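Local coordinates for protein endoglucanase (Bacillus akibai, PDB 1UWW) that hydrolyses internal beta-1,4-glucosidic linkages in cellulose and related glucans, here represented by its family 28 carbohydrate-binding module, specific for non-crystalline cellulose, at residues V38-L42 / S54-G58; F91-P97 / G141-V147; T101-I107 / F170-D176. All coordinates share one frame; numbering follows the deposited sequence.

Contact 1 of 3, residues V38-L42 / S54-G58; sequences VKTAL and SWEFG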
loop_
_atom_site.group_PDB
_atom_site.type_symbol
_atom_site.label_atom_id
_atom_site.label_comp_id
_atom_site.label_asym_id
_atom_site.label_seq_id
_atom_site.Cartn_x
_atom_site.Cartn_y
_atom_site.Cartn_z
ATOM N N VAL A 38 7.182 -0.742 17.459
ATOM C CA VAL A 38 6.473 -0.720 18.718
ATOM C C VAL A 38 6.643 -2.097 19.325
ATOM O O VAL A 38 6.388 -3.118 18.669
ATOM C CB VAL A 38 4.969 -0.403 18.509
ATOM C CG1 VAL A 38 4.167 -0.614 19.805
ATOM C CG2 VAL A 38 4.799 1.022 17.965
ATOM N N LYS A 39 7.077 -2.147 20.577
ATOM C CA LYS A 39 7.279 -3.405 21.264
ATOM C C LYS A 39 6.652 -3.395 22.661
ATOM O O LYS A 39 7.075 -4.155 23.537
ATOM C CB LYS A 39 8.767 -3.772 21.251
ATOM C CG LYS A 39 9.256 -4.120 19.830
ATOM C CD LYS A 39 10.502 -4.942 19.814
ATOM C CE LYS A 39 11.056 -5.105 18.404
ATOM N NZ LYS A 39 12.519 -5.421 18.398
ATOM N N THR A 40 5.583 -2.599 22.784
ATOM C CA THR A 40 4.773 -2.452 24.004
ATOM C C THR A 40 4.048 -3.768 24.377
ATOM O O THR A 40 3.928 -4.679 23.569
ATOM C CB THR A 40 3.708 -1.255 23.847
ATOM O OG1 THR A 40 2.796 -1.494 22.755
ATOM C CG2 THR A 40 4.343 0.089 23.505
ATOM N N ALA A 41 3.537 -3.866 25.597
ATOM C CA ALA A 41 2.846 -5.065 26.057
ATOM C C ALA A 41 1.697 -5.488 25.112
ATOM O O ALA A 41 0.798 -4.695 24.800
ATOM C CB ALA A 41 2.285 -4.832 27.451
ATOM N N LEU A 42 1.758 -6.745 24.699
ATOM C CA LEU A 42 0.710 -7.403 23.919
ATOM C C LEU A 42 -0.098 -8.240 24.893
ATOM O O LEU A 42 0.424 -9.198 25.480
ATOM C CB LEU A 42 1.307 -8.327 22.869
ATOM C CG LEU A 42 1.841 -7.724 21.591
ATOM C CD1 LEU A 42 2.736 -8.706 20.842
ATOM C CD2 LEU A 42 0.692 -7.292 20.701
ATOM N N SER A 54 -4.199 -7.221 21.795
ATOM C CA SER A 54 -4.253 -5.769 21.999
ATOM C C SER A 54 -2.930 -5.159 22.422
ATOM O O SER A 54 -2.128 -5.799 23.096
ATOM C CB SER A 54 -5.371 -5.469 23.015
ATOM O OG SER A 54 -5.648 -4.101 23.154
ATOM N N TRP A 55 -2.706 -3.930 21.976
ATOM C CA TRP A 55 -1.581 -3.122 22.460
ATOM C C TRP A 55 -2.010 -1.666 22.373
ATOM O O TRP A 55 -2.966 -1.326 21.702
ATOM C CB TRP A 55 -0.296 -3.425 21.672
ATOM C CG TRP A 55 -0.324 -3.028 20.230
ATOM C CD1 TRP A 55 0.216 -1.895 19.697
ATOM C CD2 TRP A 55 -0.888 -3.766 19.119
ATOM N NE1 TRP A 55 -0.000 -1.870 18.338
ATOM C CE2 TRP A 55 -0.659 -3.009 17.957
ATOM C CE3 TRP A 55 -1.577 -4.976 18.998
ATOM C CZ2 TRP A 55 -1.067 -3.435 16.685
ATOM C CZ3 TRP A 55 -1.996 -5.387 17.726
ATOM C CH2 TRP A 55 -1.738 -4.616 16.604
ATOM N N GLU A 56 -1.261 -0.785 23.021
ATOM C CA GLU A 56 -1.477 0.643 22.899
ATOM C C GLU A 56 -0.180 1.355 22.558
ATOM O O GLU A 56 0.906 0.911 22.906
ATOM C CB GLU A 56 -2.201 1.247 24.095
ATOM C CG GLU A 56 -1.611 1.111 25.447
ATOM C CD GLU A 56 -2.460 1.881 26.489
ATOM O OE1 GLU A 56 -3.688 2.137 26.279
ATOM O OE2 GLU A 56 -1.899 2.237 27.515
ATOM N N PHE A 57 -0.317 2.434 21.826
ATOM C CA PHE A 57 0.832 3.182 21.334
ATOM C C PHE A 57 0.337 4.472 20.713
ATOM O O PHE A 57 -0.840 4.662 20.493
ATOM C CB PHE A 57 1.622 2.374 20.281
ATOM C CG PHE A 57 0.949 2.335 18.928
ATOM C CD1 PHE A 57 -0.197 1.564 18.700
ATOM C CD2 PHE A 57 1.401 3.141 17.890
ATOM C CE1 PHE A 57 -0.813 1.583 17.465
ATOM C CE2 PHE A 57 0.742 3.159 16.692
ATOM C CZ PHE A 57 -0.346 2.383 16.492
ATOM N N GLY A 58 1.273 5.371 20.422
ATOM C CA GLY A 58 1.004 6.491 19.552
ATOM C C GLY A 58 2.170 6.732 18.634
ATOM O O GLY A 58 3.306 6.599 19.064
HETATM O O HOH W 1 0.838 -2.014 24.710
#
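Leu42 and Trp55 run side by side and point the same way, with Leu42 CD2 3.7 Å from Trp55 CE3 on the six-membered part of the indole. Trp55 and Phe57, two residues apart on the strand, leave it on the same side, and their similar chi1 values (66° and 76°) swing the rings the same way. Val38, from the loop that leads toward strand 43-47, lies across both residues at about a right angle: Val38 CG1 sits 4.0 Å from Phe57 CB and also reaches Trp55 CD1, while CG2 approaches Phe57 CD2. Thr40 brings a hydroxyl instead. It holds OG1 between its backbone N and carbonyl carbon (chi1 60°), which sets Thr40 OG1 3.1 Å from Glu56 O and 2.8 Å from a water. That water donates to Ala41 O, 2.7 Å away, and accepts from Glu56 N at 3.0 Å, standing in for direct backbone pairing. Closer to strand 43-47, Leu42 CA makes a C-H...O contact with Ser54 O. Trp32 and Phe170 meet the Trp55 indole edge-to-face, carrying the packing into the beta-sandwich interior. The chemistry is therefore divided: apolar branches seat the loop against the strand's aromatic side, and one water bridges the polar backbone edge.

Contact 2 of 3, residues F91-P97 / G141-V147; sequences FDFYLDP and GLYHYEV. With CA (calcium ion), chain E; CA (calcium ion), chain D.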
loop_
_atom_site.group_PDB
_atom_site.type_symbol
_atom_site.label_atom_id
_atom_site.label_comp_id
_atom_site.label_asym_id
_atom_site.label_seq_id
_atom_site.Cartn_x
_atom_site.Cartn_y
_atom_site.Cartn_z
ATOM N N PHE A 91 -9.271 -10.175 9.245
ATOM C CA PHE A 91 -9.341 -10.042 10.681
ATOM C C PHE A 91 -10.233 -8.859 11.047
ATOM O O PHE A 91 -10.428 -7.944 10.258
ATOM C CB PHE A 91 -7.947 -9.933 11.365
ATOM C CG PHE A 91 -7.058 -8.808 10.889
ATOM C CD1 PHE A 91 -6.246 -8.968 9.761
ATOM C CD2 PHE A 91 -6.941 -7.641 11.633
ATOM C CE1 PHE A 91 -5.360 -7.950 9.372
ATOM C CE2 PHE A 91 -6.070 -6.643 11.249
ATOM C CZ PHE A 91 -5.305 -6.806 10.103
ATOM N N ASP A 92 -10.767 -8.924 12.262
ATOM C CA ASP A 92 -11.420 -7.762 12.871
ATOM C C ASP A 92 -10.366 -6.877 13.511
ATOM O O ASP A 92 -9.517 -7.354 14.250
ATOM C CB ASP A 92 -12.436 -8.208 13.932
ATOM C CG ASP A 92 -13.550 -8.991 13.341
ATOM O OD1 ASP A 92 -14.260 -8.491 12.437
ATOM O OD2 ASP A 92 -13.746 -10.180 13.689
ATOM N N PHE A 93 -10.394 -5.607 13.171
ATOM C CA PHE A 93 -9.443 -4.637 13.705
ATOM C C PHE A 93 -10.237 -3.546 14.366
ATOM O O PHE A 93 -11.149 -2.999 13.776
ATOM C CB PHE A 93 -8.605 -4.042 12.593
ATOM C CG PHE A 93 -7.474 -3.173 13.082
ATOM C CD1 PHE A 93 -6.570 -3.597 14.043
ATOM C CD2 PHE A 93 -7.319 -1.894 12.570
ATOM C CE1 PHE A 93 -5.525 -2.746 14.486
ATOM C CE2 PHE A 93 -6.267 -1.060 13.001
ATOM C CZ PHE A 93 -5.391 -1.473 13.948
ATOM N N TYR A 94 -9.910 -3.233 15.603
ATOM C CA TYR A 94 -10.628 -2.208 16.339
ATOM C C TYR A 94 -9.647 -1.171 16.845
ATOM O O TYR A 94 -8.510 -1.487 17.212
ATOM C CB TYR A 94 -11.361 -2.771 17.545
ATOM C CG TYR A 94 -12.253 -3.965 17.278
ATOM C CD1 TYR A 94 -11.752 -5.248 17.288
ATOM C CD2 TYR A 94 -13.597 -3.802 17.055
ATOM C CE1 TYR A 94 -12.570 -6.336 17.064
ATOM C CE2 TYR A 94 -14.431 -4.887 16.830
ATOM C CZ TYR A 94 -13.900 -6.129 16.858
ATOM O OH TYR A 94 -14.704 -7.247 16.664
ATOM N N LEU A 95 -10.099 0.062 16.853
ATOM C CA LEU A 95 -9.347 1.158 17.440
ATOM C C LEU A 95 -10.196 1.841 18.491
ATOM O O LEU A 95 -11.357 2.162 18.261
ATOM C CB LEU A 95 -8.916 2.165 16.384
ATOM C CG LEU A 95 -8.166 1.566 15.194
ATOM C CD1 LEU A 95 -9.120 1.321 14.065
ATOM C CD2 LEU A 95 -7.024 2.442 14.746
ATOM N N ASP A 96 -9.574 2.108 19.634
ATOM C CA ASP A 96 -10.134 3.009 20.628
ATOM C C ASP A 96 -9.129 4.135 20.827
ATOM O O ASP A 96 -8.223 4.042 21.668
ATOM C CB ASP A 96 -10.412 2.301 21.937
ATOM C CG ASP A 96 -11.179 3.183 22.928
ATOM O OD1 ASP A 96 -11.301 4.420 22.696
ATOM O OD2 ASP A 96 -11.728 2.707 23.955
ATOM N N PRO A 97 -9.250 5.170 20.007
ATOM C CA PRO A 97 -8.291 6.272 20.118
ATOM C C PRO A 97 -8.492 7.083 21.387
ATOM O O PRO A 97 -9.602 7.210 21.900
ATOM C CB PRO A 97 -8.589 7.149 18.901
ATOM C CG PRO A 97 -9.978 6.822 18.528
ATOM C CD PRO A 97 -10.254 5.411 18.956
ATOM N N GLY A 141 -17.126 4.612 21.197
ATOM C CA GLY A 141 -15.732 4.951 20.998
ATOM C C GLY A 141 -14.838 3.828 20.511
ATOM O O GLY A 141 -13.635 4.048 20.362
ATOM N N LEU A 142 -15.399 2.643 20.275
ATOM C CA LEU A 142 -14.643 1.541 19.687
ATOM C C LEU A 142 -15.034 1.418 18.228
ATOM O O LEU A 142 -16.197 1.150 17.901
ATOM C CB LEU A 142 -14.968 0.243 20.393
ATOM C CG LEU A 142 -14.096 -0.928 19.961
ATOM C CD1 LEU A 142 -12.690 -0.779 20.495
ATOM C CD2 LEU A 142 -14.737 -2.196 20.468
ATOM N N TYR A 143 -14.072 1.637 17.347
ATOM C CA TYR A 143 -14.296 1.609 15.903
ATOM C C TYR A 143 -13.910 0.234 15.353
ATOM O O TYR A 143 -12.846 -0.258 15.675
ATOM C CB TYR A 143 -13.433 2.689 15.230
ATOM C CG TYR A 143 -13.796 4.095 15.648
ATOM C CD1 TYR A 143 -13.222 4.671 16.766
ATOM C CD2 TYR A 143 -14.736 4.837 14.945
ATOM C CE1 TYR A 143 -13.564 5.968 17.156
ATOM C CE2 TYR A 143 -15.061 6.118 15.332
ATOM C CZ TYR A 143 -14.478 6.655 16.437
ATOM O OH TYR A 143 -14.800 7.924 16.863
ATOM N N HIS A 144 -14.752 -0.353 14.516
ATOM C CA HIS A 144 -14.583 -1.718 14.000
ATOM C C HIS A 144 -14.396 -1.703 12.500
ATOM O O HIS A 144 -15.248 -1.231 11.768
ATOM C CB HIS A 144 -15.814 -2.547 14.371
ATOM C CG HIS A 144 -15.763 -3.973 13.927
ATOM N ND1 HIS A 144 -16.884 -4.773 14.013
ATOM C CD2 HIS A 144 -14.761 -4.765 13.481
ATOM C CE1 HIS A 144 -16.586 -5.987 13.574
ATOM N NE2 HIS A 144 -15.298 -6.021 13.264
ATOM N N TYR A 145 -13.257 -2.229 12.064
ATOM C CA TYR A 145 -12.947 -2.419 10.652
ATOM C C TYR A 145 -12.833 -3.906 10.346
ATOM O O TYR A 145 -12.234 -4.668 11.081
ATOM C CB TYR A 145 -11.624 -1.730 10.297
ATOM C CG TYR A 145 -11.681 -0.265 10.509
ATOM C CD1 TYR A 145 -11.401 0.280 11.765
ATOM C CD2 TYR A 145 -12.111 0.595 9.504
ATOM C CE1 TYR A 145 -11.501 1.631 12.008
ATOM C CE2 TYR A 145 -12.228 1.974 9.760
ATOM C CZ TYR A 145 -11.926 2.452 10.993
ATOM O OH TYR A 145 -12.030 3.809 11.211
ATOM N N GLU A 146 -13.431 -4.305 9.243
ATOM C CA GLU A 146 -13.323 -5.653 8.703
ATOM C C GLU A 146 -12.182 -5.683 7.714
ATOM O O GLU A 146 -12.364 -5.377 6.530
ATOM C CB GLU A 146 -14.635 -5.980 7.998
ATOM C CG GLU A 146 -15.799 -6.115 8.944
ATOM C CD GLU A 146 -15.746 -7.424 9.671
ATOM O OE1 GLU A 146 -14.816 -8.221 9.380
ATOM O OE2 GLU A 146 -16.631 -7.676 10.517
ATOM N N VAL A 147 -10.986 -5.972 8.183
ATOM C CA VAL A 147 -9.819 -5.961 7.321
ATOM C C VAL A 147 -9.856 -7.213 6.442
ATOM O O VAL A 147 -10.048 -8.300 6.935
ATOM C CB VAL A 147 -8.539 -5.849 8.128
ATOM C CG1 VAL A 147 -7.302 -5.880 7.224
ATOM C CG2 VAL A 147 -8.594 -4.567 8.970
HETATM CA CA CA E . -15.410 -9.984 11.150
HETATM CA CA CA D . -11.517 6.764 23.166
HETATM O O HOH W 2 -12.800 6.464 21.165
HETATM O O HOH W 3 -12.008 9.058 22.237
HETATM O O HOH W 4 -13.368 6.193 24.555
HETATM O O HOH W 5 -16.891 -9.201 12.024
HETATM O O HOH W 6 -17.504 -11.079 10.223
#
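Tyr94 and His144, on neighbouring antiparallel strands of one sheet of the beta-sandwich, form an offset stack, ring centroids 4.4 Å apart and planes at 26°, with Tyr94 CE2 over one face of the imidazole and displaced toward its rim. At the imidazole edge, in the ring plane, lies Asp92 OD1. At the Phe91 end of the pair, Val147 CB stands over the centre of the Phe91 ring in a CH-pi contact, 3.9 Å from the centroid. The edge of Tyr143 receives Leu95 O and Pro97 CD. The strands are joined by hydrogen-bonded pairs at Phe91-Val147, Phe93-Tyr145 and Leu95-Tyr143. Phe93 turns inward to pack on the opposing sheet, whereas Asp92, Tyr94, His144 and Glu146 share the other face. The imidazole is extended from its strand, CG anti to the backbone N (chi1 -179°), which carries NE2 to the aspartate. A calcium ion binds Asp92 OD1 at 2.3 Å and both oxygens of Glu146; a second, at the far end, takes Asp96 OD1 and Pro97 O. His144 NE2 donates to the metal-bound Asp92 OD1 at 2.8 Å, nearly straight at 166° but from above the carboxylate plane.

Contact 3 of 3, residues T101-I107 / F170-D176; sequences TEGAMNI and FADVESD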
loop_
_atom_site.group_PDB
_atom_site.type_symbol
_atom_site.label_atom_id
_atom_site.label_comp_id
_atom_site.label_asym_id
_atom_site.label_seq_id
_atom_site.Cartn_x
_atom_site.Cartn_y
_atom_site.Cartn_z
ATOM N N THR A 101 -7.144 12.659 14.872
ATOM C CA THR A 101 -7.768 13.825 14.226
ATOM C C THR A 101 -7.359 14.001 12.787
ATOM O O THR A 101 -7.977 14.806 12.084
ATOM C CB THR A 101 -7.451 15.161 14.970
ATOM O OG1 THR A 101 -6.086 15.526 14.806
ATOM C CG2 THR A 101 -7.655 15.040 16.485
ATOM N N GLU A 102 -6.355 13.264 12.319
ATOM C CA GLU A 102 -5.839 13.481 10.958
ATOM C C GLU A 102 -5.016 12.294 10.475
ATOM O O GLU A 102 -4.616 11.440 11.261
ATOM C CB GLU A 102 -5.002 14.752 10.901
ATOM C CG GLU A 102 -3.760 14.733 11.742
ATOM C CD GLU A 102 -3.130 16.119 11.812
ATOM O OE1 GLU A 102 -3.711 17.066 11.223
ATOM O OE2 GLU A 102 -2.065 16.262 12.431
ATOM N N GLY A 103 -4.745 12.266 9.181
ATOM C CA GLY A 103 -3.983 11.223 8.560
ATOM C C GLY A 103 -4.721 9.903 8.425
ATOM O O GLY A 103 -5.943 9.819 8.413
ATOM N N ALA A 104 -3.909 8.867 8.301
ATOM C CA ALA A 104 -4.389 7.537 7.979
ATOM C C ALA A 104 -3.395 6.513 8.476
ATOM O O ALA A 104 -2.301 6.863 8.940
ATOM C CB ALA A 104 -4.639 7.407 6.456
HETATM N N MSE A 105 -3.782 5.252 8.372
HETATM C CA MSE A 105 -2.950 4.110 8.733
HETATM C C MSE A 105 -3.036 3.115 7.572
HETATM O O MSE A 105 -4.155 2.801 7.157
HETATM C CB MSE A 105 -3.499 3.459 9.988
HETATM C CG MSE A 105 -2.762 2.201 10.442
HETATM SE SE MSE A 105 -3.580 1.334 11.984
HETATM C CE MSE A 105 -2.863 2.341 13.032
ATOM N N ASN A 106 -1.894 2.618 7.092
ATOM C CA ASN A 106 -1.803 1.636 6.022
ATOM C C ASN A 106 -1.440 0.296 6.615
ATOM O O ASN A 106 -0.357 0.163 7.225
ATOM C CB ASN A 106 -0.737 2.026 4.993
ATOM C CG ASN A 106 -1.192 3.096 4.007
ATOM O OD1 ASN A 106 -0.344 3.685 3.285
ATOM N ND2 ASN A 106 -2.468 3.332 3.935
ATOM N N ILE A 107 -2.286 -0.701 6.396
ATOM C CA ILE A 107 -2.047 -2.063 6.861
ATOM C C ILE A 107 -1.549 -2.911 5.684
ATOM O O ILE A 107 -2.222 -2.986 4.636
ATOM C CB ILE A 107 -3.337 -2.662 7.470
ATOM C CG1 ILE A 107 -3.788 -1.788 8.646
ATOM C CG2 ILE A 107 -3.083 -4.086 7.902
ATOM C CD1 ILE A 107 -5.057 -2.255 9.278
ATOM N N PHE A 170 1.476 -2.072 10.456
ATOM C CA PHE A 170 0.488 -1.017 10.701
ATOM C C PHE A 170 1.194 0.323 10.570
ATOM O O PHE A 170 1.729 0.859 11.561
ATOM C CB PHE A 170 -0.137 -1.170 12.082
ATOM C CG PHE A 170 -0.894 -2.451 12.269
ATOM C CD1 PHE A 170 -0.247 -3.601 12.639
ATOM C CD2 PHE A 170 -2.271 -2.508 12.083
ATOM C CE1 PHE A 170 -0.928 -4.786 12.865
ATOM C CE2 PHE A 170 -2.964 -3.696 12.289
ATOM C CZ PHE A 170 -2.289 -4.828 12.676
ATOM N N ALA A 171 1.244 0.884 9.375
ATOM C CA ALA A 171 2.101 2.046 9.096
ATOM C C ALA A 171 1.362 3.376 9.178
ATOM O O ALA A 171 0.227 3.513 8.755
ATOM C CB ALA A 171 2.718 1.897 7.730
ATOM N N ASP A 172 2.053 4.372 9.712
ATOM C CA ASP A 172 1.577 5.741 9.825
ATOM C C ASP A 172 1.547 6.424 8.469
ATOM O O ASP A 172 2.519 6.353 7.712
ATOM C CB ASP A 172 2.553 6.476 10.747
ATOM C CG ASP A 172 2.095 7.852 11.160
ATOM O OD1 ASP A 172 0.929 8.228 11.007
ATOM O OD2 ASP A 172 2.959 8.609 11.677
ATOM N N VAL A 173 0.464 7.133 8.186
ATOM C CA VAL A 173 0.371 8.024 7.039
ATOM C C VAL A 173 -0.018 9.409 7.561
ATOM O O VAL A 173 -1.173 9.802 7.549
ATOM C CB VAL A 173 -0.700 7.553 6.028
ATOM C CG1 VAL A 173 -0.632 8.392 4.768
ATOM C CG2 VAL A 173 -0.552 6.059 5.694
ATOM N N GLU A 174 0.990 10.139 8.032
ATOM C CA GLU A 174 0.814 11.515 8.501
ATOM C C GLU A 174 -0.273 11.666 9.596
ATOM O O GLU A 174 -1.023 12.645 9.622
ATOM C CB GLU A 174 0.516 12.462 7.315
ATOM C CG GLU A 174 1.666 12.618 6.322
ATOM C CD GLU A 174 1.324 13.483 5.094
ATOM O OE1 GLU A 174 0.201 14.059 4.999
ATOM O OE2 GLU A 174 2.184 13.586 4.195
ATOM N N SER A 175 -0.380 10.679 10.481
ATOM C CA SER A 175 -1.472 10.671 11.468
ATOM C C SER A 175 -0.973 11.115 12.831
ATOM O O SER A 175 0.223 11.198 13.067
ATOM C CB SER A 175 -2.087 9.286 11.626
ATOM O OG SER A 175 -1.328 8.499 12.518
ATOM N N ASP A 176 -1.925 11.389 13.721
ATOM C CA ASP A 176 -1.623 11.670 15.118
ATOM C C ASP A 176 -2.226 10.616 16.028
ATOM O O ASP A 176 -2.463 10.855 17.226
ATOM C CB ASP A 176 -2.064 13.088 15.479
ATOM C CG ASP A 176 -3.536 13.309 15.370
ATOM O OD1 ASP A 176 -4.316 12.439 14.901
ATOM O OD2 ASP A 176 -4.041 14.410 15.760
HETATM O O HOH W 7 -2.575 16.534 15.179
HETATM O O HOH W 8 -0.297 14.264 12.008
#
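Ile107 and Phe170 lie side by side on the inward face of an antiparallel strand pair, part of the sheet of the beta-sandwich that holds strands 104-111 and 165-173. Ile107 CG1 comes within 3.8 Å of Phe170 CD2, and the selenium of Met105, a selenomethionine, reaches the edge of the same ring in a Met-aromatic contact. Phe93 of the opposing sheet packs against all three of these residues, so this end is tight and apolar. The backbone is joined by two-way hydrogen bonds at Asn106-Ala171 and Ala104-Val173. On the other face, Val173 CG2 presses against the Asn106 amide, 3.4 Å from Asn106 OD1, whose hydrogen bond goes to Thr127 of the second subunit; that face thus takes part in the subunit interface.

Beyond the strands, polar groups take over. Within 170-176, Asp172 OD1 accepts from Ser175 N in an Asx motif and also from Ser175 OG, the two donors arriving from opposite faces of the carboxylate plane; Asp172 OD2 forms a salt bridge with Lys63. This double grip probably helps hold the turn that follows residues 170-173. The buried Glu102 O meets Ser175 CA in a C-H...O contact but has no polar partner.

At the loose, solvent-facing end, Glu102 OE2 and Asp176 OD2 are 4.3 Å apart. A water donates to both oxygens and probably eases the repulsion between them, while a second links Glu102 OE2 to Glu174 O. Asp176, its CG between backbone N and carbonyl carbon (chi1 63°), turns its carboxylate to Thr101 and receives two bonds from that one residue. Thr101 N meets the syn lone pair of Asp176 OD1 at 2.8 Å and 176°, and Thr101 OG1 donates to Asp176 OD2 at 2.5 Å.

From the N terminus, contact 1 comes first: residues 38-42 and 54-58 close a short loop around the hairpin of strands 43-47 and 50-58, and it is complete before the others begin. Contacts 2 and 3 close much longer loops and cross, because their segments alternate along the chain: 91-97, 101-107, 141-147, then 170-176. Strands 88-97 and 104-111 are consecutive yet lie in different sheets, as do 142-150 and 165-173, so both connections cross from one sheet to the other. Contacts 1 and 2 reach one sheet without touching each other. Contact 3, in the other, touches both, and Phe57 with Met105 and Phe91 with Ile107 are among the pairs that join the sheets.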